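Local coordinates for Myo-inositol dehydrogenase (Corynebacterium glutamicum, PDB 3EUW), which probably oxidises myo-inositol with NAD+ as an inositol 2-dehydrogenase of the Gfo/Idh/MocA family, at residues 124-129 / 307-312; 135-140 / 248-253; 176-181 / 225-230; 237-242 / 280-285. One frame throughout, in Å; residues are numbered along the deposited sequence.

Interaction 1 (124-129 / 307-312)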
# COMPACT_ATOMS: atom_id res chain seq x y z
N ASN A 124 -10.84 15.41 -20.42
CA ASN A 124 -10.25 15.83 -19.16
C ASN A 124 -9.28 14.87 -18.50
O ASN A 124 -8.41 15.31 -17.74
CB ASN A 124 -11.36 16.18 -18.16
CG ASN A 124 -12.27 15.00 -17.86
OD1 ASN A 124 -13.07 14.58 -18.69
ND2 ASN A 124 -12.12 14.44 -16.66
N ARG A 125 -9.41 13.58 -18.77
CA ARG A 125 -8.51 12.63 -18.13
C ARG A 125 -7.04 12.84 -18.49
O ARG A 125 -6.16 12.50 -17.70
CB ARG A 125 -8.95 11.18 -18.40
CG ARG A 125 -10.34 10.86 -17.84
CD ARG A 125 -10.80 9.46 -18.21
NE ARG A 125 -12.21 9.26 -17.91
CZ ARG A 125 -12.84 8.09 -17.96
NH1 ARG A 125 -12.20 6.98 -18.30
NH2 ARG A 125 -14.14 8.02 -17.67
N ARG A 126 -6.76 13.40 -19.66
CA ARG A 126 -5.37 13.66 -20.02
C ARG A 126 -4.76 14.66 -19.06
O ARG A 126 -3.54 14.70 -18.87
CB ARG A 126 -5.25 14.26 -21.43
CG ARG A 126 -5.78 13.40 -22.55
CD ARG A 126 -5.19 13.88 -23.86
NE ARG A 126 -5.66 13.10 -25.00
CZ ARG A 126 -5.08 13.11 -26.20
NH1 ARG A 126 -4.02 13.88 -26.43
NH2 ARG A 126 -5.55 12.34 -27.16
N PHE A 127 -5.62 15.47 -18.44
CA PHE A 127 -5.16 16.52 -17.53
C PHE A 127 -5.08 16.10 -16.08
O PHE A 127 -4.79 16.91 -15.20
CB PHE A 127 -6.03 17.77 -17.73
CG PHE A 127 -5.99 18.30 -19.13
CD1 PHE A 127 -4.98 19.19 -19.53
CD2 PHE A 127 -6.90 17.85 -20.08
CE1 PHE A 127 -4.89 19.61 -20.86
CE2 PHE A 127 -6.82 18.27 -21.41
CZ PHE A 127 -5.81 19.15 -21.80
N ASP A 128 -5.34 14.82 -15.83
CA ASP A 128 -5.24 14.30 -14.47
C ASP A 128 -3.76 14.27 -14.11
O ASP A 128 -2.94 13.73 -14.86
CB ASP A 128 -5.79 12.87 -14.40
CG ASP A 128 -5.64 12.28 -13.01
OD1 ASP A 128 -6.19 12.88 -12.06
OD2 ASP A 128 -4.98 11.23 -12.86
N PRO A 129 -3.38 14.84 -12.95
CA PRO A 129 -1.96 14.83 -12.57
C PRO A 129 -1.30 13.45 -12.68
O PRO A 129 -0.24 13.32 -13.31
CB PRO A 129 -1.96 15.38 -11.14
CG PRO A 129 -3.13 16.34 -11.16
CD PRO A 129 -4.19 15.59 -11.97
N PHE A 307 -9.67 18.81 -32.42
CA PHE A 307 -10.85 18.34 -33.12
C PHE A 307 -10.63 16.91 -33.62
O PHE A 307 -11.47 16.04 -33.45
CB PHE A 307 -11.15 19.26 -34.30
CG PHE A 307 -12.44 18.97 -35.00
CD1 PHE A 307 -13.62 19.56 -34.59
CD2 PHE A 307 -12.47 18.09 -36.09
CE1 PHE A 307 -14.83 19.30 -35.25
CE2 PHE A 307 -13.67 17.82 -36.76
CZ PHE A 307 -14.85 18.43 -36.34
N GLU A 308 -9.47 16.70 -34.23
CA GLU A 308 -9.11 15.40 -34.79
C GLU A 308 -9.12 14.28 -33.75
O GLU A 308 -9.51 13.16 -34.05
CB GLU A 308 -7.72 15.48 -35.45
CG GLU A 308 -7.50 14.47 -36.54
CD GLU A 308 -8.59 14.51 -37.59
OE1 GLU A 308 -8.91 15.61 -38.09
OE2 GLU A 308 -9.12 13.43 -37.93
N ASP A 309 -8.70 14.58 -32.53
CA ASP A 309 -8.71 13.57 -31.48
C ASP A 309 -10.15 13.17 -31.20
O ASP A 309 -10.43 12.03 -30.81
CB ASP A 309 -8.06 14.09 -30.20
CG ASP A 309 -6.58 14.39 -30.37
OD1 ASP A 309 -5.85 13.54 -30.92
OD2 ASP A 309 -6.15 15.48 -29.94
N GLY A 310 -11.07 14.11 -31.40
CA GLY A 310 -12.48 13.84 -31.17
C GLY A 310 -13.05 12.95 -32.26
O GLY A 310 -13.90 12.10 -32.01
N VAL A 311 -12.57 13.15 -33.48
CA VAL A 311 -13.03 12.36 -34.62
C VAL A 311 -12.55 10.91 -34.50
O VAL A 311 -13.34 9.98 -34.62
CB VAL A 311 -12.50 12.95 -35.95
CG1 VAL A 311 -12.98 12.11 -37.12
CG2 VAL A 311 -12.95 14.40 -36.09
N ILE A 312 -11.26 10.75 -34.26
CA ILE A 312 -10.65 9.43 -34.15
C ILE A 312 -11.16 8.64 -32.94
O ILE A 312 -11.30 7.42 -33.00
CB ILE A 312 -9.12 9.54 -34.10
CG1 ILE A 312 -8.62 10.27 -35.36
CG2 ILE A 312 -8.49 8.16 -34.03
CD1 ILE A 312 -7.13 10.60 -35.34
O HOH W 1 -3.52 12.83 -29.26
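The turn that leads out of strand 119-121, the last strand of the NAD-binding Rossmann sheet, meets the first turn of helix 307-326 through a single charged pair, R126 and D309. Residues 124-127 form a short 3-10 segment, and D128 closes it as N-cap of helix 129-139, its OD2 accepting from F131 N. The two backbones stay well apart, with CA atoms of R126 and D309 11.9 Å from each other, and the arginine spans most of that distance. Its CG stands beside the backbone N, anti to the carbonyl carbon (chi1 -61°), and the chain then runs extended to NE. The guanidinium arrives obliquely, its plane turned 47° from the D309 carboxylate. R126 NH2 lies 4.0 Å from D309 OD1, a long salt bridge. Water 1 joins the two groups at shorter range: it lies in the guanidinium plane, accepts from R126 NH2 at 3.0 Å and donates to D309 OD1 at 2.9 Å. Each charge has a stronger partner on helix 169-185, D180 for R126 and R183 for D309, so the pair belongs to a chain of alternating charges, D180-R126-D309-R183. D309 also sits at the amino end of its helix, where D309 N donates a hydrogen bond to N306 OD1. Two basic side chains and the helix terminus would be expected to keep the buried carboxylate ionised. The long direct distance implies a weak direct attraction, reinforced by the shared water, while the stronger bonds of each charge go to helix 169-185.

Interaction 2 (135-140 / 248-253); sequences NARVAN and GMLAAD
L250 reaches from its strand toward helix 129-139 with both methyls engaged, and R137 receives it crosswise, the two side chains lying at about a right angle. CD2 of L250 sits over the centre of one face of the R137 guanidinium, 4.0 Å above its plane, while CD1 of L250 rests 3.9 Å from R137 CB. The arginine offers that face because its chain folds at chi3 (64°) after an extended start. The same CD1 meets V138 CG2 at 3.9 Å; here the side chains slide past each other in opposite directions, the valine coming alongside the leucine. The contact packs the carboxyl-terminal turn of helix 129-139 on strand 248-252, the outermost strand, within this chain, at one side of the mixed sheet of the Gfo/Idh/MocA C-terminal domain. That side is continued by the second subunit, a strand of which pairs antiparallel with residues 249-252, so the sheet runs on across the interface. I134 and I143 also touch L250, and F185 touches V138. The polar end of R137 has partners elsewhere: R137 NH2 forms a salt bridge with E142, and R137 NH1 makes a weak, long ion pair with D272 of the second subunit.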
# COMPACT_ATOMS: atom_id res chain seq x y z
N ASN A 135 2.14 9.69 -18.54
CA ASN A 135 2.34 9.91 -19.97
C ASN A 135 3.68 10.60 -20.26
O ASN A 135 4.44 10.17 -21.13
CB ASN A 135 1.19 10.74 -20.55
CG ASN A 135 1.30 10.92 -22.05
OD1 ASN A 135 2.04 11.78 -22.52
ND2 ASN A 135 0.59 10.08 -22.80
N ALA A 136 3.97 11.65 -19.50
CA ALA A 136 5.21 12.42 -19.64
C ALA A 136 6.45 11.60 -19.26
O ALA A 136 7.50 11.71 -19.89
CB ALA A 136 5.15 13.68 -18.78
N ARG A 137 6.32 10.80 -18.21
CA ARG A 137 7.45 10.00 -17.76
C ARG A 137 7.71 8.88 -18.76
O ARG A 137 8.86 8.53 -19.01
CB ARG A 137 7.20 9.48 -16.34
CG ARG A 137 7.10 10.62 -15.32
CD ARG A 137 6.69 10.14 -13.93
NE ARG A 137 7.68 9.24 -13.34
CZ ARG A 137 7.55 8.67 -12.15
NH1 ARG A 137 6.47 8.90 -11.40
NH2 ARG A 137 8.50 7.87 -11.69
N VAL A 138 6.65 8.34 -19.34
CA VAL A 138 6.82 7.29 -20.34
C VAL A 138 7.53 7.90 -21.55
O VAL A 138 8.48 7.33 -22.09
CB VAL A 138 5.46 6.68 -20.79
CG1 VAL A 138 5.65 5.86 -22.07
CG2 VAL A 138 4.90 5.77 -19.67
N ALA A 139 7.07 9.08 -21.96
CA ALA A 139 7.65 9.79 -23.11
C ALA A 139 9.11 10.12 -22.86
O ALA A 139 9.89 10.21 -23.80
CB ALA A 139 6.88 11.07 -23.39
N ASN A 140 9.47 10.30 -21.59
CA ASN A 140 10.84 10.61 -21.23
C ASN A 140 11.70 9.35 -21.09
O ASN A 140 12.79 9.38 -20.54
CB ASN A 140 10.87 11.42 -19.92
CG ASN A 140 12.25 11.97 -19.60
OD1 ASN A 140 12.92 12.54 -20.46
ND2 ASN A 140 12.69 11.80 -18.35
N GLY A 248 10.39 -1.26 -17.23
CA GLY A 248 9.63 -1.04 -16.02
C GLY A 248 8.16 -0.78 -16.26
O GLY A 248 7.67 -0.84 -17.39
N MSE A 249 7.44 -0.51 -15.17
CA MSE A 249 6.02 -0.22 -15.26
C MSE A 249 5.67 0.98 -14.41
O MSE A 249 6.27 1.21 -13.37
CB MSE A 249 5.17 -1.40 -14.78
CG MSE A 249 3.75 -0.99 -14.29
SE MSE A 249 2.74 -2.54 -13.78
CE MSE A 249 3.58 -3.02 -12.08
N LEU A 250 4.69 1.74 -14.88
CA LEU A 250 4.19 2.91 -14.18
C LEU A 250 2.70 2.68 -14.08
O LEU A 250 2.04 2.44 -15.09
CB LEU A 250 4.48 4.18 -14.98
CG LEU A 250 5.94 4.64 -14.97
CD1 LEU A 250 6.14 5.77 -15.95
CD2 LEU A 250 6.32 5.09 -13.55
N ALA A 251 2.16 2.72 -12.88
CA ALA A 251 0.74 2.51 -12.71
C ALA A 251 0.19 3.57 -11.77
O ALA A 251 0.91 4.07 -10.90
CB ALA A 251 0.48 1.11 -12.16
N ALA A 252 -1.08 3.91 -11.96
CA ALA A 252 -1.76 4.90 -11.14
C ALA A 252 -2.87 4.22 -10.35
O ALA A 252 -3.69 3.50 -10.91
CB ALA A 252 -2.34 6.02 -12.00
N ASP A 253 -2.88 4.46 -9.04
CA ASP A 253 -3.88 3.90 -8.16
C ASP A 253 -5.10 4.80 -8.19
O ASP A 253 -5.08 5.88 -8.80
CB ASP A 253 -3.39 3.85 -6.70
CG ASP A 253 -2.25 2.87 -6.49
OD1 ASP A 253 -2.35 1.70 -6.94
OD2 ASP A 253 -1.25 3.26 -5.84

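Interaction 3 (176-181 / 225-230)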
# COMPACT_ATOMS: atom_id res chain seq x y z
N ILE A 176 -15.10 5.53 -24.96
CA ILE A 176 -14.51 6.62 -25.73
C ILE A 176 -13.44 7.36 -24.93
O ILE A 176 -12.40 7.74 -25.48
CB ILE A 176 -15.60 7.61 -26.25
CG1 ILE A 176 -15.03 8.49 -27.37
CG2 ILE A 176 -16.10 8.49 -25.12
CD1 ILE A 176 -16.09 9.33 -28.09
N HIS A 177 -13.66 7.58 -23.64
CA HIS A 177 -12.65 8.26 -22.84
C HIS A 177 -11.37 7.41 -22.76
O HIS A 177 -10.25 7.94 -22.83
CB HIS A 177 -13.16 8.56 -21.42
CG HIS A 177 -13.94 9.83 -21.30
ND1 HIS A 177 -15.31 9.86 -21.15
CD2 HIS A 177 -13.53 11.12 -21.25
CE1 HIS A 177 -15.71 11.11 -21.02
NE2 HIS A 177 -14.65 11.90 -21.07
N ASP A 178 -11.52 6.11 -22.61
CA ASP A 178 -10.38 5.21 -22.53
C ASP A 178 -9.68 5.09 -23.89
O ASP A 178 -8.47 4.89 -23.96
CB ASP A 178 -10.83 3.82 -22.07
CG ASP A 178 -11.53 3.85 -20.73
OD1 ASP A 178 -10.93 4.33 -19.75
OD2 ASP A 178 -12.67 3.37 -20.65
N LEU A 179 -10.45 5.19 -24.96
CA LEU A 179 -9.89 5.10 -26.30
C LEU A 179 -9.02 6.32 -26.56
O LEU A 179 -7.99 6.23 -27.23
CB LEU A 179 -11.01 5.01 -27.33
CG LEU A 179 -11.75 3.68 -27.24
CD1 LEU A 179 -13.01 3.74 -28.08
CD2 LEU A 179 -10.82 2.52 -27.71
N ASP A 180 -9.43 7.47 -26.03
CA ASP A 180 -8.64 8.68 -26.22
C ASP A 180 -7.38 8.60 -25.37
O ASP A 180 -6.30 9.01 -25.80
CB ASP A 180 -9.42 9.94 -25.84
CG ASP A 180 -8.56 11.19 -25.94
OD1 ASP A 180 -8.29 11.62 -27.08
OD2 ASP A 180 -8.14 11.73 -24.89
N MSE A 181 -7.52 8.10 -24.15
CA MSE A 181 -6.38 7.98 -23.25
C MSE A 181 -5.35 7.08 -23.94
O MSE A 181 -4.14 7.31 -23.89
CB MSE A 181 -6.83 7.38 -21.92
CG MSE A 181 -5.71 6.97 -20.98
SE MSE A 181 -4.85 8.59 -20.36
CE MSE A 181 -6.29 9.53 -19.44
N ILE A 225 -2.90 -2.27 -26.31
CA ILE A 225 -3.64 -1.46 -25.36
C ILE A 225 -4.87 -2.29 -24.97
O ILE A 225 -5.67 -2.68 -25.83
CB ILE A 225 -4.10 -0.13 -25.97
CG1 ILE A 225 -2.88 0.72 -26.39
CG2 ILE A 225 -4.90 0.64 -24.95
CD1 ILE A 225 -2.28 0.31 -27.70
N ASN A 226 -5.01 -2.57 -23.68
CA ASN A 226 -6.12 -3.39 -23.19
C ASN A 226 -7.01 -2.59 -22.25
O ASN A 226 -6.58 -2.12 -21.19
CB ASN A 226 -5.53 -4.63 -22.51
CG ASN A 226 -6.59 -5.62 -22.08
OD1 ASN A 226 -7.37 -6.11 -22.89
ND2 ASN A 226 -6.61 -5.93 -20.80
N ILE A 227 -8.27 -2.43 -22.64
CA ILE A 227 -9.23 -1.66 -21.87
C ILE A 227 -10.35 -2.52 -21.29
O ILE A 227 -10.99 -3.29 -22.02
CB ILE A 227 -9.87 -0.55 -22.74
CG1 ILE A 227 -8.77 0.35 -23.31
CG2 ILE A 227 -10.85 0.27 -21.92
CD1 ILE A 227 -9.27 1.35 -24.35
N VAL A 228 -10.58 -2.37 -19.99
CA VAL A 228 -11.63 -3.09 -19.27
C VAL A 228 -12.67 -2.10 -18.71
O VAL A 228 -12.33 -1.19 -17.95
CB VAL A 228 -11.04 -3.94 -18.10
CG1 VAL A 228 -12.17 -4.67 -17.37
CG2 VAL A 228 -10.01 -4.95 -18.64
N ASN A 229 -13.92 -2.30 -19.09
CA ASN A 229 -15.01 -1.44 -18.63
C ASN A 229 -16.13 -2.23 -17.96
O ASN A 229 -16.36 -3.41 -18.29
CB ASN A 229 -15.65 -0.68 -19.80
CG ASN A 229 -14.80 0.46 -20.33
OD1 ASN A 229 -13.83 0.93 -19.70
ND2 ASN A 229 -15.18 0.94 -21.50
N SER A 230 -16.83 -1.59 -17.03
CA SER A 230 -17.99 -2.18 -16.38
C SER A 230 -18.90 -1.03 -16.02
O SER A 230 -18.42 0.04 -15.68
CB SER A 230 -17.67 -2.94 -15.11
OG SER A 230 -18.90 -3.35 -14.54
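The D178 carboxylate and the N229 amide approach from opposite directions with their planes 44° apart, D178 OD2 lying 2.9 Å from N229 OD1; the amide is probably turned over in the model, and turned back it may give a hydrogen bond here. I227 CG2 lies 3.8 Å from D178 CG. At its other oxygen, D178 OD1 is hydrogen-bonded to S153 on the neighbouring strand 146-154. Next to the carboxylate, D178 CB touches both branches of I227, CG2 at 3.6 Å and CD1 at 3.7 Å. CG of D178 lies beside its backbone N (chi1 -58°), which turns the acid along the strand toward N229 and leaves the methylene facing I227. The two segments belong to the helix and sheet layers of the C-terminal domain: helix 169-185 lies on one face of the mixed sheet, and segments 176-181 and 225-230 run nearly antiparallel, their axes 9.5 Å apart at closest approach and 160° between their directions. L179 starts away from the strand, yet its end swings back; the side chains of L179 and I227 cross at about a right angle, with L179 CD2 3.9 Å from I227 CD1. Helix 307-326 covers L179 further out, through L316, A317 and C320. On the reverse face of the sheet, V228 packs on Q148 of the third subunit.

Interaction 4 (237-242 / 280-285); sequences YDQRLE and ERYDAA
Q239 and Y282 bury the most surface here, with R281 close behind. The Q239 amide meets Y282 at the edge of the phenol ring, near the ring plane, with its own plane 79° from it; the amide end comes to 2.6 Å from Y282 OH, measured from the atom built as Q239 NE2, but the amide is probably reversed in the model, so which of its atoms faces the hydroxyl is left open. A bend at chi2 (-75°) folds the glutamine so that Q239 CG also passes 3.5 Å from Y282 OH. Behind the amide stands Y237, with Q239 CD 3.5 Å above one face of its ring, offset toward the rim. The two tyrosines cross at about a right angle, Y237 CE2 touching Y282 CE2 at 3.8 Å. R281 frames the group from the helix: its CB lies at the edge of the Y237 ring, while its CG sits 3.8 Å above the centre of the Y282 ring. Its guanidinium has a salt bridge to D128, and R281 NH2 donates at 2.9 Å to water 2, which passes a hydrogen bond on to Q239 O. The arrangement fits the two-domain Gfo/Idh/MocA architecture: the start of a sheet strand meets the turn between helices 278-281 and 283-299, close to the connection that leaves the Rossmann domain.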
# COMPACT_ATOMS: atom_id res chain seq x y z
N TYR A 237 -15.68 4.88 -8.16
CA TYR A 237 -15.37 5.14 -9.57
C TYR A 237 -13.94 4.64 -9.89
O TYR A 237 -12.97 5.38 -9.76
CB TYR A 237 -15.51 6.64 -9.82
CG TYR A 237 -15.39 7.10 -11.26
CD1 TYR A 237 -15.84 6.32 -12.31
CD2 TYR A 237 -14.89 8.38 -11.55
CE1 TYR A 237 -15.82 6.79 -13.62
CE2 TYR A 237 -14.87 8.86 -12.86
CZ TYR A 237 -15.34 8.06 -13.89
OH TYR A 237 -15.32 8.53 -15.18
N ASP A 238 -13.86 3.39 -10.31
CA ASP A 238 -12.58 2.73 -10.61
C ASP A 238 -11.91 3.30 -11.85
O ASP A 238 -12.41 3.14 -12.96
CB ASP A 238 -12.82 1.22 -10.77
CG ASP A 238 -11.56 0.39 -10.60
OD1 ASP A 238 -10.46 0.97 -10.49
OD2 ASP A 238 -11.68 -0.85 -10.58
N GLN A 239 -10.77 3.96 -11.67
CA GLN A 239 -10.05 4.56 -12.79
C GLN A 239 -8.57 4.26 -12.68
O GLN A 239 -7.79 5.13 -12.28
CB GLN A 239 -10.24 6.08 -12.78
CG GLN A 239 -11.69 6.56 -12.91
CD GLN A 239 -12.22 6.43 -14.33
OE1 GLN A 239 -12.87 5.43 -14.67
NE2 GLN A 239 -11.95 7.42 -15.16
N ARG A 240 -8.17 3.05 -13.04
CA ARG A 240 -6.78 2.66 -12.96
C ARG A 240 -6.14 2.59 -14.34
O ARG A 240 -6.82 2.36 -15.35
CB ARG A 240 -6.65 1.31 -12.25
CG ARG A 240 -6.89 1.37 -10.75
CD ARG A 240 -6.87 -0.02 -10.14
NE ARG A 240 -8.09 -0.77 -10.45
CZ ARG A 240 -8.14 -2.08 -10.69
NH1 ARG A 240 -7.02 -2.80 -10.68
NH2 ARG A 240 -9.31 -2.67 -10.92
N LEU A 241 -4.84 2.81 -14.37
CA LEU A 241 -4.10 2.76 -15.61
C LEU A 241 -2.70 2.23 -15.33
O LEU A 241 -2.06 2.63 -14.36
CB LEU A 241 -4.02 4.16 -16.24
CG LEU A 241 -3.32 4.23 -17.59
CD1 LEU A 241 -3.82 5.43 -18.37
CD2 LEU A 241 -1.82 4.29 -17.40
N GLU A 242 -2.25 1.34 -16.20
CA GLU A 242 -0.94 0.74 -16.05
C GLU A 242 -0.21 0.78 -17.39
O GLU A 242 -0.74 0.35 -18.41
CB GLU A 242 -1.12 -0.70 -15.59
CG GLU A 242 0.16 -1.50 -15.45
CD GLU A 242 -0.11 -2.98 -15.17
OE1 GLU A 242 -1.04 -3.30 -14.39
OE2 GLU A 242 0.61 -3.83 -15.72
N GLU A 280 -15.51 14.75 -8.59
CA GLU A 280 -14.57 14.75 -7.47
C GLU A 280 -13.23 14.13 -7.85
O GLU A 280 -12.17 14.66 -7.51
CB GLU A 280 -15.14 13.96 -6.29
CG GLU A 280 -16.43 14.47 -5.70
CD GLU A 280 -16.82 13.69 -4.46
OE1 GLU A 280 -17.01 12.45 -4.56
OE2 GLU A 280 -16.93 14.31 -3.37
N ARG A 281 -13.28 13.00 -8.53
CA ARG A 281 -12.06 12.32 -8.94
C ARG A 281 -11.23 13.21 -9.84
O ARG A 281 -10.01 13.28 -9.71
CB ARG A 281 -12.39 11.02 -9.68
CG ARG A 281 -11.17 10.34 -10.31
CD ARG A 281 -10.10 10.01 -9.26
NE ARG A 281 -8.89 9.50 -9.89
CZ ARG A 281 -8.03 10.24 -10.59
NH1 ARG A 281 -8.23 11.54 -10.75
NH2 ARG A 281 -6.97 9.67 -11.14
N TYR A 282 -11.90 13.93 -10.74
CA TYR A 282 -11.21 14.78 -11.68
C TYR A 282 -11.22 16.28 -11.40
O TYR A 282 -11.11 17.09 -12.32
CB TYR A 282 -11.72 14.48 -13.09
CG TYR A 282 -11.31 13.10 -13.53
CD1 TYR A 282 -9.96 12.74 -13.56
CD2 TYR A 282 -12.26 12.13 -13.87
CE1 TYR A 282 -9.56 11.45 -13.90
CE2 TYR A 282 -11.87 10.84 -14.22
CZ TYR A 282 -10.53 10.51 -14.23
OH TYR A 282 -10.15 9.23 -14.56
N ASP A 283 -11.32 16.64 -10.12
CA ASP A 283 -11.34 18.05 -9.76
C ASP A 283 -10.13 18.75 -10.35
O ASP A 283 -10.27 19.71 -11.11
CB ASP A 283 -11.35 18.21 -8.23
CG ASP A 283 -11.50 19.66 -7.81
OD1 ASP A 283 -12.52 20.00 -7.18
OD2 ASP A 283 -10.60 20.46 -8.12
N ALA A 284 -8.94 18.27 -10.03
CA ALA A 284 -7.72 18.89 -10.55
C ALA A 284 -7.67 18.88 -12.07
O ALA A 284 -7.26 19.86 -12.70
CB ALA A 284 -6.48 18.17 -9.98
N ALA A 285 -8.10 17.77 -12.68
CA ALA A 285 -8.08 17.65 -14.14
C ALA A 285 -8.89 18.74 -14.84
O ALA A 285 -8.44 19.32 -15.83
CB ALA A 285 -8.58 16.27 -14.56
O HOH W 2 -7.04 6.92 -10.37

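Overall arrangement
Along the chain, interaction 1 encloses the other three; within it, interaction 3 is nested in interaction 2, and the segments of interactions 2 and 4 alternate. The centres of interactions 1 and 3 are about 12 Å apart, those of interactions 1 and 4 about 14 Å. Loop 124-129 touches both, through salt bridges R126-D180 and D128-R281, and so ties the Rossmann side to the C-terminal domain. Interactions 2, 3 and 4 all reach the mixed sheet; strands 238-245 and 248-252 are neighbours in it, and interactions 3 and 4 meet where M181 packs on L241. Interactions 1 and 2, whose centres are about 18 Å apart, do not touch. The three sheet contacts also reach the third subunit, linking the domain's packing to the tetramer.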